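Local coordinates for protein imidazolonepropionase (Unidentified, PDB 2Q09) that hydrolyses a carbon-nitrogen bond of imidazolone-5-propanoate to give N-formimidoyl-L-glutamate, the third step of histidine degradation, using a bound metal ion, at residues 15-20 and 349-354; 73-78 and 121-126; 144-149 and 176-181; 165-170 and 396-401; 198-203 and 233-238. One frame throughout, in Å; residues are numbered along the deposited sequence.

Contact 1: residues 15-20 and 349-354; sequences ATLRSD and GVTRHA
R352 sets the edge of its guanidinium against the carbonyl of L17 while its CD packs against S19. With CG anti to the backbone N (chi1 -154°) and the chain bent at chi3, the side chain turns so that CD lies 3.6 Å from S19 CA and the S19 backbone covers one face of the guanidinium. NH1 donates to L17 O at 2.9 Å with an N-H...O angle of 157°. The oxygen lies near the guanidinium plane, yet the donor stands above the carbonyl plane of L17, so the bond is not directed at a lone pair. L17 itself crosses T351 at about a right angle, its CG 3.6 Å from T351 OG1; that hydroxyl is hydrogen-bonded to M347 O one turn earlier in the chain. Beside the loop, a water lies 2.9 Å from R18 O and accepts a weak bond from R352 NH1. Helix 352-357 is thereby joined to the loop that follows strand 12-14, far from the metal site. Since the cation meets one backbone oxygen and, weakly, a water, the chemistry implies a single charged-donor bond to a backbone carbonyl, not a salt bridge, with L17 packed against the T351 hydroxyl.

Contact 2: residues 73-78 and 121-126; sequences THLIFA and ELALPR. With FE (Fe (III) ion), chain B.
The guanidinium of R126 lies flat on the ring of F77, the two planes 9° apart and their centres separated by 3.6 Å, which makes this a stacked cation-pi pair. R126 CZ stands 23° off the ring normal, and NH1 sits over the middle of the ring. The L122 carbonyl oxygen lies over the opposite face of the guanidinium, towards its rim. NH1 serves two backbone oxygens, donating to L75 O at 2.9 Å and to F77 O at 3.0 Å; the second bond is the straighter, with an N-H...O angle of 165°, and its acceptor lies in the guanidinium plane. A further bond from NH2 to F77 O is weak. The extended chain from CG to NE carries the group across to the loop, where stack and bonds together fix its rotation. Were R126 replaced by alanine, the carbonyls of L75 and F77 would probably lose their shared donor, and the F77 ring the cation stacked on its face.

The L122 side is the solvent side: this exposed leucine brushes A78, CD1 to CB 4.0 Å, while A123 CB is buried against L75 CD1 at a similar 3.9 Å. The loop begins at H74, whose NE2 binds the iron ion at 2.1 Å together with H72, H242 and D317. Helix 116-133 thus packs on the loop after strand 63-73, with I76 and L75 resting on strand 135-141 and I76 and A123 also meeting helix 148-164.

Contact 3: residues 144-149 and 176-181; sequences YGLTLE and AHAVPP. With DI6 (3-[(4S)-2,5-dioxoimidazolidin-4-yl]propanoic acid), chain C.
Apolar contact is carried by L146, which points at the loop 176-181 and meets P180 there, CB to CB at 3.7 Å; L146 CD1 also lies 4.4 Å from A178 CB. Van der Waals contacts with carbonyl oxygens add to this. Both L146 methyls close on A178 O, CD2 at 3.7 Å and CD1 at 3.8 Å, and the same P180 CB rests 3.6 Å from L146 O, which is hydrogen-bonded to R112.

The aromatic contact joins Y144 and H177. Their rings are set obliquely, centroids 5.4 Å apart and planes at 50°, with Y144 CE1 as the nearest atom to H177 CE1. The imidazole is carried towards Y144 by a first torsion that puts CG anti to the backbone N (chi1 -163°).

Both segments follow barrel strands, 135-141 and 168-176, at the C-terminal ends where the amidohydrolase TIM barrel gathers its active site, and both rings reach into the inhibitor pocket.

Hydrogen bonding to the bound inhibitor divides between the rings. Y144 OH donates to the carboxylate oxygen O9 at 2.7 Å, while H177 NE2 accepts from the ring nitrogen N4, also at 2.7 Å, with N4 near the imidazole plane. H177 ND1 is bonded to G143 O, which helps to fix the turn of the imidazole. R81, Q245 and T322 hold the inhibitor as well.

Contact 4: residues 165-170 and 396-401; sequences LPIRVK and VSRVVN
All three torsions of R398 from CA to NE lie near 180° (chi1 177°), so the chain extends straight from strand 395-400 and delivers its guanidinium end-on to the carbonyl of P166. Both terminal nitrogens grip that one oxygen, NH1 to P166 O at 2.8 Å and NH2 to P166 O at 2.7 Å. The oxygen lies in the guanidinium plane, and the NH1 bond also lies in the carbonyl plane. P166 is the centre of an inverse gamma turn; its CG approaches NH1 to 3.7 Å, while I167 CG1 lies at the edge of the guanidinium near NH2, which is also bonded to V135 O. A leucine in place of R398 would probably leave P166 O without either donor and V135 O without this one. V400 CG2 packs 3.9 Å from P166 O, and R168 makes a salt bridge with D374. The arrangement joins the turn leading into barrel strand 168-176 to the small antiparallel strands 375-378 and 395-400, beside the N-terminal end of an amidohydrolase TIM barrel.

Contact 5: residues 198-203 and 233-238; sequences IIPAAA and DQYGLA
A Schellman motif ends helix 222-234 with G236, of positive phi, as its C-prime residue, and the chain leaving it packs against helix 187-204. In the motif G236 N bonds to D233 O at 3.0 Å, and the turn places Y235 and L237 facing the neighbouring helix. Y235 has CG anti to its carbonyl carbon (chi1 -76°), which lays the ring along P200 and A203. P200 CA sits over one face, 4.1 Å from the ring centroid and 18° off the normal, a CH-pi contact displaced towards the rim. Further out, P200 CG lies 3.6 Å from Y235 CE2 and 3.5 Å from the hydroxyl OH, the proline and tyrosine side chains crossing at about a right angle. Nearer the backbone, A203 CB meets Y235 CD1 at 3.8 Å. I199 CG2 fills the corner between Y235 and L237, 4.0 Å from Y235 CD2 and 4.1 Å from L237 CD1, where the isoleucine and leucine slide past each other in opposite directions. I199 is buried and also touches L173 of strand 168-176, whereas Y235 is exposed, so the contact grades from core to surface. Packing of an outer helix against the chain leaving the next fits the amidohydrolase TIM barrel.

Overall arrangement
Contact 3 is buried and supplies two of the inhibitor's hydrogen-bond partners; contacts 1, 2 and 4 are partly buried, and contact 5 is a surface contact. Contacts 3 and 4 lie at opposite ends of strand 168-176, and contact 2 packs on helix 148-164, at whose start contact 3 lies. Contacts 2 and 3 touch at the active site, H74 CE1 3.6 Å from H177 CE1; contacts 3 and 5 touch through L148 and I198. Contact 1 touches none of the others. In contacts 1, 2 and 4 an arginine grasps backbone carbonyls, but only in contact 2 does it also stack on an aromatic ring. Contact 5 is apolar and CH-pi in character, whereas contact 3 directs polar groups to the ligand.

Contact 1: residues 15-20 and 349-354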
# COMPACT_ATOMS: atom_id res chain seq x y z
N ALA A 15 18.72 -10.63 -4.05
CA ALA A 15 18.62 -9.84 -2.83
C ALA A 15 17.32 -10.46 -2.33
O ALA A 15 16.24 -9.96 -2.63
CB ALA A 15 18.40 -8.35 -3.16
N THR A 16 17.45 -11.55 -1.59
CA THR A 16 16.29 -12.30 -1.12
C THR A 16 15.38 -11.58 -0.16
O THR A 16 14.18 -11.89 -0.10
CB THR A 16 16.72 -13.62 -0.45
OG1 THR A 16 17.44 -13.34 0.76
CG2 THR A 16 17.62 -14.43 -1.39
N LEU A 17 15.92 -10.62 0.58
CA LEU A 17 15.12 -9.91 1.57
C LEU A 17 14.50 -10.93 2.54
O LEU A 17 13.41 -10.72 3.08
CB LEU A 17 14.01 -9.07 0.90
CG LEU A 17 14.28 -7.60 0.53
CD1 LEU A 17 14.55 -6.81 1.81
CD2 LEU A 17 15.49 -7.50 -0.42
N ARG A 18 15.21 -12.04 2.75
CA ARG A 18 14.73 -13.08 3.66
C ARG A 18 14.69 -12.54 5.09
O ARG A 18 15.60 -11.84 5.54
CB ARG A 18 15.64 -14.31 3.62
CG ARG A 18 15.53 -15.15 2.36
CD ARG A 18 16.38 -16.41 2.48
NE ARG A 18 15.93 -17.25 3.58
CZ ARG A 18 16.59 -18.31 4.04
NH1 ARG A 18 17.75 -18.65 3.50
NH2 ARG A 18 16.09 -19.01 5.04
N SER A 19 13.62 -12.87 5.82
CA SER A 19 13.46 -12.41 7.19
C SER A 19 14.55 -12.90 8.15
O SER A 19 14.81 -12.27 9.17
CB SER A 19 12.10 -12.87 7.73
OG SER A 19 11.99 -14.28 7.68
N ASP A 20 15.21 -14.00 7.80
CA ASP A 20 16.24 -14.54 8.66
C ASP A 20 17.65 -14.18 8.21
O ASP A 20 18.63 -14.65 8.79
CB ASP A 20 16.10 -16.06 8.74
CG ASP A 20 16.47 -16.75 7.44
OD1 ASP A 20 16.24 -16.16 6.36
OD2 ASP A 20 16.99 -17.88 7.50
N GLY A 349 10.63 -2.33 3.80
CA GLY A 349 9.36 -1.65 3.95
C GLY A 349 8.42 -1.83 2.76
O GLY A 349 7.21 -1.72 2.92
N VAL A 350 8.96 -2.09 1.57
CA VAL A 350 8.12 -2.28 0.39
C VAL A 350 8.11 -3.73 -0.08
O VAL A 350 7.63 -4.03 -1.18
CB VAL A 350 8.56 -1.36 -0.78
CG1 VAL A 350 8.48 0.10 -0.33
CG2 VAL A 350 9.97 -1.72 -1.24
N THR A 351 8.66 -4.63 0.73
CA THR A 351 8.66 -6.04 0.39
C THR A 351 8.10 -6.84 1.56
O THR A 351 6.88 -6.96 1.71
CB THR A 351 10.07 -6.57 0.03
OG1 THR A 351 11.00 -6.25 1.08
CG2 THR A 351 10.55 -5.95 -1.29
N ARG A 352 9.00 -7.35 2.39
CA ARG A 352 8.66 -8.14 3.56
C ARG A 352 7.56 -7.54 4.45
O ARG A 352 6.54 -8.18 4.71
CB ARG A 352 9.94 -8.33 4.39
CG ARG A 352 9.96 -9.56 5.26
CD ARG A 352 11.38 -9.98 5.59
NE ARG A 352 12.05 -9.07 6.52
CZ ARG A 352 13.22 -8.49 6.27
NH1 ARG A 352 13.86 -8.72 5.13
NH2 ARG A 352 13.77 -7.70 7.18
N HIS A 353 7.78 -6.31 4.90
CA HIS A 353 6.83 -5.65 5.78
C HIS A 353 5.54 -5.23 5.08
O HIS A 353 4.47 -5.26 5.68
CB HIS A 353 7.52 -4.47 6.46
CG HIS A 353 8.76 -4.88 7.20
ND1 HIS A 353 9.86 -4.05 7.35
CD2 HIS A 353 9.09 -6.05 7.80
CE1 HIS A 353 10.81 -4.69 8.01
NE2 HIS A 353 10.37 -5.91 8.29
N ALA A 354 5.65 -4.84 3.81
CA ALA A 354 4.48 -4.44 3.04
C ALA A 354 3.60 -5.67 2.84
O ALA A 354 2.38 -5.59 2.91
CB ALA A 354 4.90 -3.88 1.68
O HOH W 1 16.54 -9.37 4.24

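Contact 2: residues 73-78 and 121-126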
# COMPACT_ATOMS: atom_id res chain seq x y z
N THR A 73 -2.83 2.86 -0.84
CA THR A 73 -3.11 3.87 -1.84
C THR A 73 -4.59 4.16 -2.00
O THR A 73 -5.44 3.36 -1.61
CB THR A 73 -2.55 3.51 -3.25
OG1 THR A 73 -3.53 2.75 -3.98
CG2 THR A 73 -1.27 2.69 -3.13
N HIS A 74 -4.87 5.33 -2.57
CA HIS A 74 -6.22 5.80 -2.86
C HIS A 74 -6.13 6.20 -4.34
O HIS A 74 -6.66 7.23 -4.72
CB HIS A 74 -6.58 7.08 -2.09
CG HIS A 74 -6.48 6.98 -0.59
ND1 HIS A 74 -7.59 7.06 0.22
CD2 HIS A 74 -5.42 6.92 0.24
CE1 HIS A 74 -7.21 7.07 1.49
NE2 HIS A 74 -5.89 6.99 1.53
N LEU A 75 -5.48 5.39 -5.17
CA LEU A 75 -5.30 5.77 -6.57
C LEU A 75 -6.54 5.84 -7.45
O LEU A 75 -6.47 6.36 -8.57
CB LEU A 75 -4.24 4.87 -7.24
CG LEU A 75 -4.51 3.39 -7.51
CD1 LEU A 75 -5.36 3.24 -8.78
CD2 LEU A 75 -3.16 2.69 -7.70
N ILE A 76 -7.67 5.34 -6.96
CA ILE A 76 -8.91 5.41 -7.72
C ILE A 76 -9.68 6.68 -7.32
O ILE A 76 -10.08 6.82 -6.16
CB ILE A 76 -9.81 4.19 -7.46
CG1 ILE A 76 -9.24 2.97 -8.19
CG2 ILE A 76 -11.26 4.48 -7.91
CD1 ILE A 76 -10.07 1.68 -7.97
N PHE A 77 -9.87 7.58 -8.27
CA PHE A 77 -10.59 8.81 -7.97
C PHE A 77 -10.77 9.63 -9.24
O PHE A 77 -10.06 9.43 -10.22
CB PHE A 77 -9.82 9.63 -6.94
CG PHE A 77 -8.46 10.09 -7.42
CD1 PHE A 77 -8.34 11.22 -8.21
CD2 PHE A 77 -7.31 9.37 -7.10
CE1 PHE A 77 -7.11 11.62 -8.70
CE2 PHE A 77 -6.06 9.76 -7.59
CZ PHE A 77 -5.96 10.89 -8.39
N ALA A 78 -11.74 10.54 -9.19
CA ALA A 78 -12.00 11.44 -10.31
C ALA A 78 -11.78 12.87 -9.85
O ALA A 78 -11.56 13.11 -8.66
CB ALA A 78 -13.45 11.28 -10.81
N GLU A 121 -10.63 4.01 -16.51
CA GLU A 121 -9.79 4.66 -17.50
C GLU A 121 -8.86 5.70 -16.85
O GLU A 121 -7.74 5.91 -17.30
CB GLU A 121 -10.65 5.35 -18.56
CG GLU A 121 -11.51 4.40 -19.40
CD GLU A 121 -10.69 3.42 -20.22
OE1 GLU A 121 -9.61 3.81 -20.71
OE2 GLU A 121 -11.12 2.26 -20.38
N LEU A 122 -9.34 6.36 -15.80
CA LEU A 122 -8.54 7.36 -15.10
C LEU A 122 -7.43 6.71 -14.27
O LEU A 122 -6.35 7.28 -14.09
CB LEU A 122 -9.42 8.20 -14.17
CG LEU A 122 -10.31 9.26 -14.83
CD1 LEU A 122 -11.29 9.81 -13.82
CD2 LEU A 122 -9.42 10.37 -15.40
N ALA A 123 -7.71 5.52 -13.76
CA ALA A 123 -6.75 4.80 -12.93
C ALA A 123 -5.69 4.02 -13.69
O ALA A 123 -4.60 3.79 -13.16
CB ALA A 123 -7.50 3.86 -11.96
N LEU A 124 -6.01 3.58 -14.91
CA LEU A 124 -5.05 2.81 -15.71
C LEU A 124 -3.65 3.42 -15.76
O LEU A 124 -2.68 2.78 -15.35
CB LEU A 124 -5.57 2.62 -17.15
CG LEU A 124 -6.65 1.56 -17.35
CD1 LEU A 124 -7.09 1.54 -18.82
CD2 LEU A 124 -6.10 0.20 -16.94
N PRO A 125 -3.51 4.65 -16.27
CA PRO A 125 -2.19 5.30 -16.36
C PRO A 125 -1.47 5.43 -15.03
O PRO A 125 -0.24 5.43 -14.99
CB PRO A 125 -2.52 6.66 -16.98
CG PRO A 125 -3.91 6.92 -16.47
CD PRO A 125 -4.57 5.59 -16.68
N ARG A 126 -2.22 5.55 -13.94
CA ARG A 126 -1.62 5.66 -12.62
C ARG A 126 -0.98 4.32 -12.24
O ARG A 126 0.16 4.27 -11.79
CB ARG A 126 -2.67 6.07 -11.59
CG ARG A 126 -3.31 7.44 -11.89
CD ARG A 126 -4.53 7.73 -11.00
NE ARG A 126 -5.23 8.93 -11.46
CZ ARG A 126 -6.50 9.21 -11.19
NH1 ARG A 126 -7.23 8.38 -10.46
NH2 ARG A 126 -7.04 10.32 -11.68
FE FE B . -4.44 7.19 3.00
O HOH W 2 -3.76 9.41 3.75

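Contact 3: residues 144-149 and 176-181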
# COMPACT_ATOMS: atom_id res chain seq x y z
N TYR A 144 -14.02 7.38 -1.49
CA TYR A 144 -14.37 8.63 -2.16
C TYR A 144 -15.79 8.54 -2.73
O TYR A 144 -16.20 9.38 -3.55
CB TYR A 144 -13.37 8.95 -3.29
CG TYR A 144 -12.01 9.38 -2.78
CD1 TYR A 144 -11.90 10.37 -1.80
CD2 TYR A 144 -10.84 8.82 -3.28
CE1 TYR A 144 -10.65 10.80 -1.34
CE2 TYR A 144 -9.58 9.24 -2.83
CZ TYR A 144 -9.50 10.23 -1.85
OH TYR A 144 -8.27 10.65 -1.41
N GLY A 145 -16.53 7.51 -2.30
CA GLY A 145 -17.89 7.32 -2.76
C GLY A 145 -18.87 7.78 -1.70
O GLY A 145 -19.79 8.55 -1.97
N LEU A 146 -18.66 7.31 -0.48
CA LEU A 146 -19.51 7.66 0.65
C LEU A 146 -21.02 7.42 0.45
O LEU A 146 -21.87 8.20 0.91
CB LEU A 146 -19.23 9.11 1.08
CG LEU A 146 -17.76 9.36 1.45
CD1 LEU A 146 -17.63 10.71 2.16
CD2 LEU A 146 -17.24 8.26 2.37
N THR A 147 -21.32 6.34 -0.26
CA THR A 147 -22.69 5.86 -0.49
C THR A 147 -22.43 4.38 -0.72
O THR A 147 -21.31 4.01 -1.07
CB THR A 147 -23.36 6.43 -1.77
OG1 THR A 147 -22.80 5.80 -2.93
CG2 THR A 147 -23.16 7.94 -1.86
N LEU A 148 -23.42 3.52 -0.51
CA LEU A 148 -23.19 2.10 -0.72
C LEU A 148 -22.77 1.81 -2.16
O LEU A 148 -21.73 1.18 -2.39
CB LEU A 148 -24.44 1.29 -0.37
CG LEU A 148 -24.27 -0.24 -0.38
CD1 LEU A 148 -25.36 -0.88 0.49
CD2 LEU A 148 -24.35 -0.77 -1.81
N GLU A 149 -23.56 2.25 -3.13
CA GLU A 149 -23.25 1.98 -4.53
C GLU A 149 -21.90 2.55 -4.99
O GLU A 149 -21.17 1.90 -5.73
CB GLU A 149 -24.35 2.52 -5.45
CG GLU A 149 -25.67 1.79 -5.32
CD GLU A 149 -26.57 2.35 -4.24
OE1 GLU A 149 -26.08 3.11 -3.37
OE2 GLU A 149 -27.78 2.04 -4.26
N ALA A 176 -15.54 4.66 5.86
CA ALA A 176 -15.40 5.52 7.03
C ALA A 176 -14.21 6.48 6.85
O ALA A 176 -13.39 6.65 7.75
CB ALA A 176 -15.21 4.68 8.29
N HIS A 177 -14.12 7.09 5.68
CA HIS A 177 -13.05 8.04 5.36
C HIS A 177 -13.45 9.43 5.84
O HIS A 177 -12.61 10.27 6.17
CB HIS A 177 -12.83 8.06 3.85
CG HIS A 177 -11.52 8.65 3.43
ND1 HIS A 177 -11.15 8.79 2.11
CD2 HIS A 177 -10.47 9.10 4.16
CE1 HIS A 177 -9.94 9.30 2.04
NE2 HIS A 177 -9.50 9.50 3.27
N ALA A 178 -14.76 9.65 5.88
CA ALA A 178 -15.35 10.91 6.30
C ALA A 178 -16.86 10.71 6.29
O ALA A 178 -17.35 9.70 5.79
CB ALA A 178 -14.96 12.01 5.34
N VAL A 179 -17.59 11.66 6.86
CA VAL A 179 -19.05 11.58 6.92
C VAL A 179 -19.61 12.29 5.69
O VAL A 179 -19.32 13.47 5.45
CB VAL A 179 -19.60 12.27 8.20
CG1 VAL A 179 -21.12 12.34 8.16
CG2 VAL A 179 -19.15 11.50 9.43
N PRO A 180 -20.40 11.59 4.87
CA PRO A 180 -20.95 12.26 3.68
C PRO A 180 -21.88 13.41 4.05
O PRO A 180 -22.38 13.48 5.18
CB PRO A 180 -21.66 11.13 2.94
CG PRO A 180 -22.04 10.18 4.01
CD PRO A 180 -20.81 10.18 4.90
N PRO A 181 -22.12 14.34 3.11
CA PRO A 181 -22.99 15.51 3.32
C PRO A 181 -24.38 15.14 3.82
O PRO A 181 -24.94 15.81 4.68
CB PRO A 181 -23.04 16.15 1.93
CG PRO A 181 -21.69 15.81 1.36
CD PRO A 181 -21.53 14.36 1.76
N1 DI6 C . -5.61 11.13 5.48
C2 DI6 C . -5.04 11.68 4.38
O2 DI6 C . -4.02 12.34 4.33
C3 DI6 C . -5.96 11.29 3.19
N4 DI6 C . -7.02 10.51 3.86
C5 DI6 C . -6.73 10.46 5.18
O5 DI6 C . -7.41 9.87 6.01
C6 DI6 C . -6.50 12.53 2.50
C7 DI6 C . -7.42 12.20 1.32
C8 DI6 C . -7.99 13.41 0.57
O9 DI6 C . -8.47 13.22 -0.56
O10 DI6 C . -7.96 14.55 1.10

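Contact 4: residues 165-170 and 396-401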
# COMPACT_ATOMS: atom_id res chain seq x y z
N LEU A 165 -4.53 -5.62 -15.84
CA LEU A 165 -3.09 -5.38 -15.83
C LEU A 165 -2.34 -6.48 -15.08
O LEU A 165 -2.91 -7.14 -14.21
CB LEU A 165 -2.78 -4.02 -15.20
CG LEU A 165 -3.40 -2.79 -15.88
CD1 LEU A 165 -3.15 -1.55 -15.04
CD2 LEU A 165 -2.81 -2.61 -17.27
N PRO A 166 -1.05 -6.67 -15.40
CA PRO A 166 -0.23 -7.69 -14.73
C PRO A 166 0.24 -7.21 -13.36
O PRO A 166 1.42 -6.93 -13.15
CB PRO A 166 0.93 -7.88 -15.71
CG PRO A 166 1.15 -6.48 -16.21
CD PRO A 166 -0.28 -5.98 -16.45
N ILE A 167 -0.70 -7.14 -12.42
CA ILE A 167 -0.39 -6.66 -11.08
C ILE A 167 -1.44 -7.19 -10.11
O ILE A 167 -2.62 -7.29 -10.46
CB ILE A 167 -0.37 -5.09 -11.10
CG1 ILE A 167 0.40 -4.53 -9.91
CG2 ILE A 167 -1.79 -4.55 -11.17
CD1 ILE A 167 -0.27 -4.70 -8.58
N ARG A 168 -1.02 -7.54 -8.89
CA ARG A 168 -1.95 -8.04 -7.89
C ARG A 168 -2.59 -6.86 -7.16
O ARG A 168 -1.90 -5.91 -6.76
CB ARG A 168 -1.24 -8.94 -6.88
CG ARG A 168 -0.59 -10.17 -7.50
CD ARG A 168 0.20 -10.96 -6.44
NE ARG A 168 1.01 -12.01 -7.03
CZ ARG A 168 0.56 -13.21 -7.40
NH1 ARG A 168 -0.72 -13.52 -7.23
NH2 ARG A 168 1.39 -14.10 -7.94
N VAL A 169 -3.90 -6.92 -6.98
CA VAL A 169 -4.60 -5.84 -6.30
C VAL A 169 -5.32 -6.33 -5.06
O VAL A 169 -6.04 -7.33 -5.10
CB VAL A 169 -5.65 -5.17 -7.22
CG1 VAL A 169 -6.41 -4.09 -6.47
CG2 VAL A 169 -4.97 -4.59 -8.46
N LYS A 170 -5.10 -5.65 -3.95
CA LYS A 170 -5.78 -5.98 -2.70
C LYS A 170 -6.73 -4.80 -2.51
O LYS A 170 -6.33 -3.64 -2.64
CB LYS A 170 -4.79 -6.03 -1.54
CG LYS A 170 -3.67 -7.06 -1.72
CD LYS A 170 -4.19 -8.49 -1.82
CE LYS A 170 -4.80 -8.98 -0.51
NZ LYS A 170 -5.13 -10.42 -0.58
N VAL A 396 14.63 -4.89 -16.13
CA VAL A 396 15.07 -5.67 -17.27
C VAL A 396 14.04 -6.78 -17.43
O VAL A 396 13.77 -7.26 -18.54
CB VAL A 396 16.46 -6.30 -17.02
CG1 VAL A 396 16.71 -7.43 -18.00
CG2 VAL A 396 17.55 -5.23 -17.17
N SER A 397 13.44 -7.17 -16.31
CA SER A 397 12.44 -8.22 -16.30
C SER A 397 11.53 -8.03 -15.09
O SER A 397 12.00 -7.74 -13.99
CB SER A 397 13.12 -9.59 -16.24
OG SER A 397 12.17 -10.65 -16.23
N ARG A 398 10.22 -8.17 -15.30
CA ARG A 398 9.25 -8.01 -14.23
C ARG A 398 8.36 -9.25 -14.26
O ARG A 398 7.51 -9.39 -15.13
CB ARG A 398 8.40 -6.74 -14.43
CG ARG A 398 7.31 -6.54 -13.38
CD ARG A 398 6.59 -5.20 -13.59
NE ARG A 398 5.48 -5.03 -12.67
CZ ARG A 398 4.29 -5.60 -12.82
NH1 ARG A 398 4.05 -6.38 -13.87
NH2 ARG A 398 3.35 -5.42 -11.91
N VAL A 399 8.57 -10.14 -13.29
CA VAL A 399 7.84 -11.39 -13.22
C VAL A 399 6.77 -11.41 -12.14
O VAL A 399 7.03 -11.11 -10.98
CB VAL A 399 8.81 -12.56 -12.99
CG1 VAL A 399 8.04 -13.86 -12.82
CG2 VAL A 399 9.78 -12.66 -14.15
N VAL A 400 5.55 -11.78 -12.55
CA VAL A 400 4.43 -11.87 -11.63
C VAL A 400 3.79 -13.25 -11.82
O VAL A 400 3.43 -13.63 -12.94
CB VAL A 400 3.39 -10.75 -11.92
CG1 VAL A 400 2.18 -10.92 -11.02
CG2 VAL A 400 4.04 -9.38 -11.69
N ASN A 401 3.68 -13.99 -10.73
CA ASN A 401 3.12 -15.34 -10.74
C ASN A 401 3.89 -16.23 -11.71
O ASN A 401 3.32 -17.09 -12.37
CB ASN A 401 1.64 -15.32 -11.12
CG ASN A 401 0.90 -16.54 -10.60
OD1 ASN A 401 0.40 -17.36 -11.37
ND2 ASN A 401 0.85 -16.67 -9.28

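Contact 5: residues 198-203 and 233-238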
# COMPACT_ATOMS: atom_id res chain seq x y z
N ILE A 198 -23.27 -1.51 3.90
CA ILE A 198 -22.10 -1.50 3.03
C ILE A 198 -21.15 -2.68 3.23
O ILE A 198 -20.81 -3.38 2.26
CB ILE A 198 -21.35 -0.17 3.15
CG1 ILE A 198 -22.35 0.98 2.95
CG2 ILE A 198 -20.26 -0.10 2.08
CD1 ILE A 198 -21.73 2.36 2.76
N ILE A 199 -20.70 -2.92 4.46
CA ILE A 199 -19.80 -4.04 4.70
C ILE A 199 -20.47 -5.35 4.26
O ILE A 199 -19.86 -6.16 3.55
CB ILE A 199 -19.35 -4.08 6.18
CG1 ILE A 199 -18.31 -2.97 6.42
CG2 ILE A 199 -18.78 -5.44 6.53
CD1 ILE A 199 -17.74 -2.91 7.85
N PRO A 200 -21.73 -5.58 4.66
CA PRO A 200 -22.39 -6.82 4.25
C PRO A 200 -22.49 -6.99 2.73
O PRO A 200 -22.23 -8.07 2.20
CB PRO A 200 -23.77 -6.71 4.91
CG PRO A 200 -23.43 -6.02 6.19
CD PRO A 200 -22.50 -4.91 5.73
N ALA A 201 -22.85 -5.92 2.03
CA ALA A 201 -22.97 -5.99 0.57
C ALA A 201 -21.61 -6.20 -0.09
O ALA A 201 -21.48 -6.95 -1.06
CB ALA A 201 -23.62 -4.71 0.03
N ALA A 202 -20.60 -5.54 0.45
CA ALA A 202 -19.25 -5.66 -0.09
C ALA A 202 -18.73 -7.08 0.09
O ALA A 202 -18.13 -7.64 -0.82
CB ALA A 202 -18.31 -4.66 0.60
N ALA A 203 -18.95 -7.64 1.27
CA ALA A 203 -18.51 -8.99 1.58
C ALA A 203 -19.25 -10.02 0.73
O ALA A 203 -18.64 -10.95 0.19
CB ALA A 203 -18.72 -9.28 3.06
N ASP A 233 -15.33 -7.74 11.51
CA ASP A 233 -15.10 -8.99 12.23
C ASP A 233 -16.17 -10.03 11.91
O ASP A 233 -15.86 -11.18 11.61
CB ASP A 233 -15.10 -8.70 13.74
CG ASP A 233 -14.76 -9.92 14.58
OD1 ASP A 233 -14.93 -9.86 15.81
OD2 ASP A 233 -14.32 -10.94 14.01
N GLN A 234 -17.43 -9.62 11.97
CA GLN A 234 -18.56 -10.51 11.70
C GLN A 234 -18.55 -11.11 10.31
O GLN A 234 -19.09 -12.20 10.10
CB GLN A 234 -19.87 -9.75 11.92
CG GLN A 234 -20.08 -9.25 13.35
CD GLN A 234 -20.38 -10.35 14.34
OE1 GLN A 234 -19.54 -11.19 14.64
NE2 GLN A 234 -21.60 -10.36 14.86
N TYR A 235 -17.95 -10.42 9.34
CA TYR A 235 -17.89 -10.93 7.98
C TYR A 235 -16.54 -11.51 7.61
O TYR A 235 -16.26 -11.79 6.45
CB TYR A 235 -18.32 -9.84 6.99
CG TYR A 235 -19.81 -9.63 6.99
CD1 TYR A 235 -20.63 -10.38 6.15
CD2 TYR A 235 -20.41 -8.78 7.91
CE1 TYR A 235 -22.03 -10.28 6.23
CE2 TYR A 235 -21.80 -8.67 8.00
CZ TYR A 235 -22.60 -9.43 7.16
OH TYR A 235 -23.97 -9.35 7.26
N GLY A 236 -15.69 -11.69 8.62
CA GLY A 236 -14.37 -12.25 8.40
C GLY A 236 -13.45 -11.43 7.52
O GLY A 236 -12.69 -11.97 6.73
N LEU A 237 -13.52 -10.11 7.67
CA LEU A 237 -12.67 -9.21 6.89
C LEU A 237 -11.59 -8.62 7.79
O LEU A 237 -11.87 -8.23 8.92
CB LEU A 237 -13.50 -8.07 6.30
CG LEU A 237 -14.69 -8.42 5.40
CD1 LEU A 237 -15.37 -7.15 4.95
CD2 LEU A 237 -14.21 -9.22 4.20
N ALA A 238 -10.37 -8.56 7.27
CA ALA A 238 -9.24 -8.01 8.01
C ALA A 238 -9.46 -6.51 8.19
O ALA A 238 -10.17 -5.88 7.40
CB ALA A 238 -7.95 -8.26 7.24